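CocE/NonD family hydrolase (Staphylococcus aureus subsp. aureus COL, PDB 3III) probably hydrolyses ester or amide bonds as a serine hydrolase of the alpha/beta-hydrolase fold, its natural substrate not being established. Local coordinates at residues A[64-76]-A[157-171]. Sequence-based numbering, arbitrary orientation.
Sequences DGKFPVVMSADTY and SWSNGNIGTNGVSYL. With PLM (palmitic acid), chain G.
At the turn that matches the nucleophile elbow of alpha/beta hydrolases, Tyr-170 meets Tyr-76 and Thr-75 from the end of the neighbouring parallel strand, its ring edge turned to the face of Tyr-76, planes at 62°. Tyr-170 CG stands opposite the backbone N (chi1 -163°), carrying the hydroxyl to Thr-75 OG1, a weak bond, and to Glu-142. Ser-169, at phi 63° in the sharp turn between strand 162-168 and the helix starting at Tyr-170, is the probable nucleophile: its OG (2.6 Å) and Tyr-76 OH (2.7 Å) both grip palmitic acid O1, and it is also hydrogen-bonded to His-274 NE2. Along the strands, Val-69 N bonds to Asn-162 O and Gly-164 N returns to Val-69 O (2.9 Å), nearly straight; Met-71 N bonds to Gly-164 O and Asn-166 N to Met-71 O. From Phe-67/Ser-159 to Val-69/Ile-163 the register shifts by two, a beta bulge with its extra residues in 160-162. Ile-163 lies beside Val-69, its CD1 3.6 Å from Val-69 CB, while Val-69 CG2 meets the Trp-158 ring edge. Water bridges Ala-73 N and Leu-171 O. Strand 119-124 flanks 67-74 on its other edge, Lys-122 making a salt bridge with Asp-74 OD2, and helix 140-154 packs Tyr-146 on Met-71 and Thr-165.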
# COMPACT_ATOMS: atom_id res chain seq x y z
N ASP A 64 23.25 -22.25 -21.05
CA ASP A 64 23.03 -21.38 -22.20
C ASP A 64 21.53 -21.23 -22.42
O ASP A 64 20.73 -22.12 -22.06
CB ASP A 64 23.60 -21.98 -23.48
CG ASP A 64 25.08 -22.06 -23.50
OD1 ASP A 64 25.75 -21.36 -22.73
OD2 ASP A 64 25.59 -22.82 -24.33
N GLY A 65 21.15 -20.10 -23.02
CA GLY A 65 19.79 -19.90 -23.42
C GLY A 65 19.30 -18.54 -23.05
O GLY A 65 20.01 -17.78 -22.40
N LYS A 66 18.09 -18.25 -23.51
CA LYS A 66 17.42 -16.97 -23.29
C LYS A 66 16.19 -17.17 -22.45
O LYS A 66 15.36 -18.04 -22.76
CB LYS A 66 17.04 -16.35 -24.63
CG LYS A 66 18.24 -15.81 -25.38
CD LYS A 66 17.79 -15.13 -26.64
CE LYS A 66 18.94 -14.36 -27.27
NZ LYS A 66 19.15 -13.14 -26.47
N PHE A 67 16.02 -16.35 -21.41
CA PHE A 67 14.97 -16.55 -20.42
C PHE A 67 14.17 -15.31 -20.18
O PHE A 67 14.67 -14.19 -20.35
CB PHE A 67 15.62 -17.01 -19.09
CG PHE A 67 16.44 -18.26 -19.24
CD1 PHE A 67 15.83 -19.52 -19.22
CD2 PHE A 67 17.79 -18.19 -19.49
CE1 PHE A 67 16.56 -20.67 -19.39
CE2 PHE A 67 18.56 -19.33 -19.65
CZ PHE A 67 17.95 -20.59 -19.64
N PRO A 68 12.90 -15.47 -19.76
CA PRO A 68 12.21 -14.28 -19.28
C PRO A 68 12.88 -13.74 -18.02
O PRO A 68 13.46 -14.51 -17.22
CB PRO A 68 10.77 -14.81 -18.98
CG PRO A 68 11.00 -16.24 -18.62
CD PRO A 68 12.11 -16.70 -19.55
N VAL A 69 12.76 -12.43 -17.82
CA VAL A 69 13.44 -11.75 -16.75
C VAL A 69 12.45 -11.12 -15.74
O VAL A 69 11.55 -10.39 -16.13
CB VAL A 69 14.31 -10.65 -17.25
CG1 VAL A 69 14.98 -9.93 -16.03
CG2 VAL A 69 15.32 -11.19 -18.29
N VAL A 70 12.63 -11.48 -14.47
CA VAL A 70 11.91 -10.92 -13.35
C VAL A 70 12.84 -9.90 -12.70
O VAL A 70 14.00 -10.20 -12.43
CB VAL A 70 11.53 -11.99 -12.31
CG1 VAL A 70 10.81 -11.33 -11.09
CG2 VAL A 70 10.63 -13.12 -12.95
N MSE A 71 12.36 -8.67 -12.50
CA MSE A 71 13.21 -7.59 -11.95
C MSE A 71 12.55 -6.88 -10.81
O MSE A 71 11.30 -6.79 -10.78
CB MSE A 71 13.50 -6.56 -13.04
CG MSE A 71 14.55 -5.52 -12.61
SE MSE A 71 14.98 -4.35 -14.16
CE MSE A 71 15.87 -5.69 -15.29
N SER A 72 13.34 -6.48 -9.80
CA SER A 72 12.87 -5.55 -8.80
C SER A 72 13.96 -4.52 -8.53
O SER A 72 15.20 -4.76 -8.73
CB SER A 72 12.45 -6.24 -7.49
OG SER A 72 13.59 -6.67 -6.77
N ALA A 73 13.52 -3.35 -8.04
CA ALA A 73 14.46 -2.25 -7.76
C ALA A 73 14.03 -1.39 -6.56
O ALA A 73 12.87 -1.02 -6.41
CB ALA A 73 14.66 -1.39 -8.97
N ASP A 74 15.01 -1.03 -5.72
CA ASP A 74 14.81 -0.22 -4.57
C ASP A 74 16.15 0.39 -4.14
O ASP A 74 17.17 0.22 -4.78
CB ASP A 74 14.21 -1.08 -3.43
CG ASP A 74 15.06 -2.24 -3.12
OD1 ASP A 74 16.13 -2.04 -2.53
OD2 ASP A 74 14.70 -3.35 -3.56
N THR A 75 16.10 1.17 -3.08
CA THR A 75 17.27 1.75 -2.46
C THR A 75 17.57 1.20 -1.07
O THR A 75 18.28 1.81 -0.29
CB THR A 75 17.16 3.26 -2.43
OG1 THR A 75 16.00 3.64 -1.71
CG2 THR A 75 17.14 3.87 -3.84
N TYR A 76 17.05 0.02 -0.76
CA TYR A 76 17.25 -0.60 0.56
C TYR A 76 18.49 -1.48 0.70
O TYR A 76 18.85 -1.83 1.81
CB TYR A 76 16.02 -1.43 0.91
CG TYR A 76 14.73 -0.69 1.08
CD1 TYR A 76 14.69 0.67 1.36
CD2 TYR A 76 13.53 -1.38 1.11
CE1 TYR A 76 13.45 1.31 1.59
CE2 TYR A 76 12.31 -0.73 1.38
CZ TYR A 76 12.28 0.58 1.62
OH TYR A 76 11.04 1.20 1.88
N SER A 157 22.49 -11.45 -23.17
CA SER A 157 22.57 -12.77 -23.81
C SER A 157 21.58 -13.76 -23.18
O SER A 157 21.05 -14.66 -23.87
CB SER A 157 24.02 -13.27 -23.75
OG SER A 157 24.37 -13.50 -22.38
N TRP A 158 21.32 -13.62 -21.89
CA TRP A 158 20.41 -14.53 -21.18
C TRP A 158 18.95 -14.10 -21.20
O TRP A 158 18.12 -14.70 -20.50
CB TRP A 158 20.88 -14.73 -19.72
CG TRP A 158 21.50 -13.44 -19.08
CD1 TRP A 158 22.81 -13.17 -18.91
CD2 TRP A 158 20.79 -12.28 -18.63
NE1 TRP A 158 22.97 -11.93 -18.33
CE2 TRP A 158 21.75 -11.36 -18.16
CE3 TRP A 158 19.44 -11.94 -18.56
CZ2 TRP A 158 21.40 -10.13 -17.64
CZ3 TRP A 158 19.09 -10.72 -18.04
CH2 TRP A 158 20.07 -9.83 -17.56
N SER A 159 18.61 -13.06 -21.97
CA SER A 159 17.27 -12.49 -21.91
C SER A 159 16.50 -12.80 -23.17
O SER A 159 16.99 -12.61 -24.28
CB SER A 159 17.36 -10.98 -21.69
OG SER A 159 16.07 -10.40 -21.85
N ASN A 160 15.27 -13.23 -22.98
CA ASN A 160 14.35 -13.45 -24.10
C ASN A 160 13.67 -12.17 -24.56
O ASN A 160 12.78 -12.23 -25.40
CB ASN A 160 13.31 -14.55 -23.82
CG ASN A 160 12.12 -14.07 -22.90
OD1 ASN A 160 12.13 -12.96 -22.38
ND2 ASN A 160 11.14 -14.92 -22.72
N GLY A 161 14.06 -11.03 -23.97
CA GLY A 161 13.52 -9.73 -24.38
C GLY A 161 12.32 -9.24 -23.56
O GLY A 161 11.94 -8.08 -23.69
N ASN A 162 11.72 -10.10 -22.74
CA ASN A 162 10.54 -9.79 -21.97
C ASN A 162 10.90 -9.64 -20.48
O ASN A 162 11.29 -10.62 -19.79
CB ASN A 162 9.46 -10.90 -22.10
CG ASN A 162 9.01 -11.11 -23.52
OD1 ASN A 162 9.22 -10.26 -24.36
ND2 ASN A 162 8.39 -12.28 -23.80
N ILE A 163 10.74 -8.41 -20.00
CA ILE A 163 10.97 -8.09 -18.61
C ILE A 163 9.63 -7.86 -17.90
O ILE A 163 8.73 -7.17 -18.41
CB ILE A 163 11.82 -6.84 -18.44
CG1 ILE A 163 13.08 -6.80 -19.36
CG2 ILE A 163 12.01 -6.52 -16.94
CD1 ILE A 163 13.90 -7.98 -19.56
N GLY A 164 9.49 -8.47 -16.75
CA GLY A 164 8.38 -8.26 -15.86
C GLY A 164 8.92 -7.81 -14.50
O GLY A 164 9.85 -8.43 -13.91
N THR A 165 8.31 -6.79 -13.93
CA THR A 165 8.70 -6.32 -12.61
C THR A 165 7.80 -6.86 -11.53
O THR A 165 6.62 -7.20 -11.78
CB THR A 165 8.74 -4.80 -12.56
OG1 THR A 165 7.48 -4.28 -12.97
CG2 THR A 165 9.87 -4.22 -13.46
N ASN A 166 8.35 -6.99 -10.31
CA ASN A 166 7.64 -7.69 -9.25
C ASN A 166 8.23 -7.33 -7.92
O ASN A 166 9.45 -7.27 -7.79
CB ASN A 166 7.83 -9.19 -9.48
CG ASN A 166 6.98 -10.08 -8.60
OD1 ASN A 166 6.33 -9.65 -7.65
ND2 ASN A 166 7.00 -11.40 -8.92
N GLY A 167 7.40 -7.15 -6.90
CA GLY A 167 7.91 -6.87 -5.59
C GLY A 167 6.93 -6.06 -4.73
O GLY A 167 5.92 -5.58 -5.23
N VAL A 168 7.30 -5.89 -3.46
CA VAL A 168 6.40 -5.36 -2.42
C VAL A 168 6.91 -4.01 -1.94
O VAL A 168 8.14 -3.80 -1.85
CB VAL A 168 6.36 -6.37 -1.21
CG1 VAL A 168 5.47 -5.87 -0.09
CG2 VAL A 168 5.86 -7.78 -1.76
N SER A 169 5.96 -3.15 -1.59
CA SER A 169 6.18 -1.88 -0.88
C SER A 169 7.04 -0.97 -1.78
O SER A 169 6.62 -0.65 -2.87
CB SER A 169 6.78 -2.13 0.51
OG SER A 169 6.89 -0.90 1.20
N TYR A 170 8.23 -0.55 -1.36
CA TYR A 170 9.08 0.33 -2.23
C TYR A 170 9.26 -0.33 -3.63
O TYR A 170 9.20 0.34 -4.66
CB TYR A 170 10.46 0.52 -1.61
CG TYR A 170 11.32 1.65 -2.11
CD1 TYR A 170 11.71 2.67 -1.23
CD2 TYR A 170 11.84 1.67 -3.41
CE1 TYR A 170 12.54 3.71 -1.65
CE2 TYR A 170 12.67 2.72 -3.86
CZ TYR A 170 13.00 3.74 -2.96
OH TYR A 170 13.85 4.77 -3.38
N LEU A 171 9.41 -1.66 -3.65
CA LEU A 171 9.58 -2.44 -4.86
C LEU A 171 8.32 -2.45 -5.76
O LEU A 171 8.40 -2.86 -6.93
CB LEU A 171 10.08 -3.86 -4.54
CG LEU A 171 11.43 -4.04 -3.80
CD1 LEU A 171 11.47 -3.52 -2.40
CD2 LEU A 171 11.74 -5.56 -3.84
C1 PLM G . 8.90 -0.80 3.76
O1 PLM G . 9.03 -0.47 2.58
O2 PLM G . 7.82 -1.32 4.10
C2 PLM G . 10.02 -0.53 4.72
C3 PLM G . 9.81 -1.21 6.06
C4 PLM G . 10.98 -1.11 7.03
C5 PLM G . 10.86 -2.06 8.26
C6 PLM G . 11.61 -1.62 9.55
C7 PLM G . 12.56 -2.61 10.28
C8 PLM G . 12.00 -3.38 11.51
O HOH W 1 10.63 -2.80 -8.35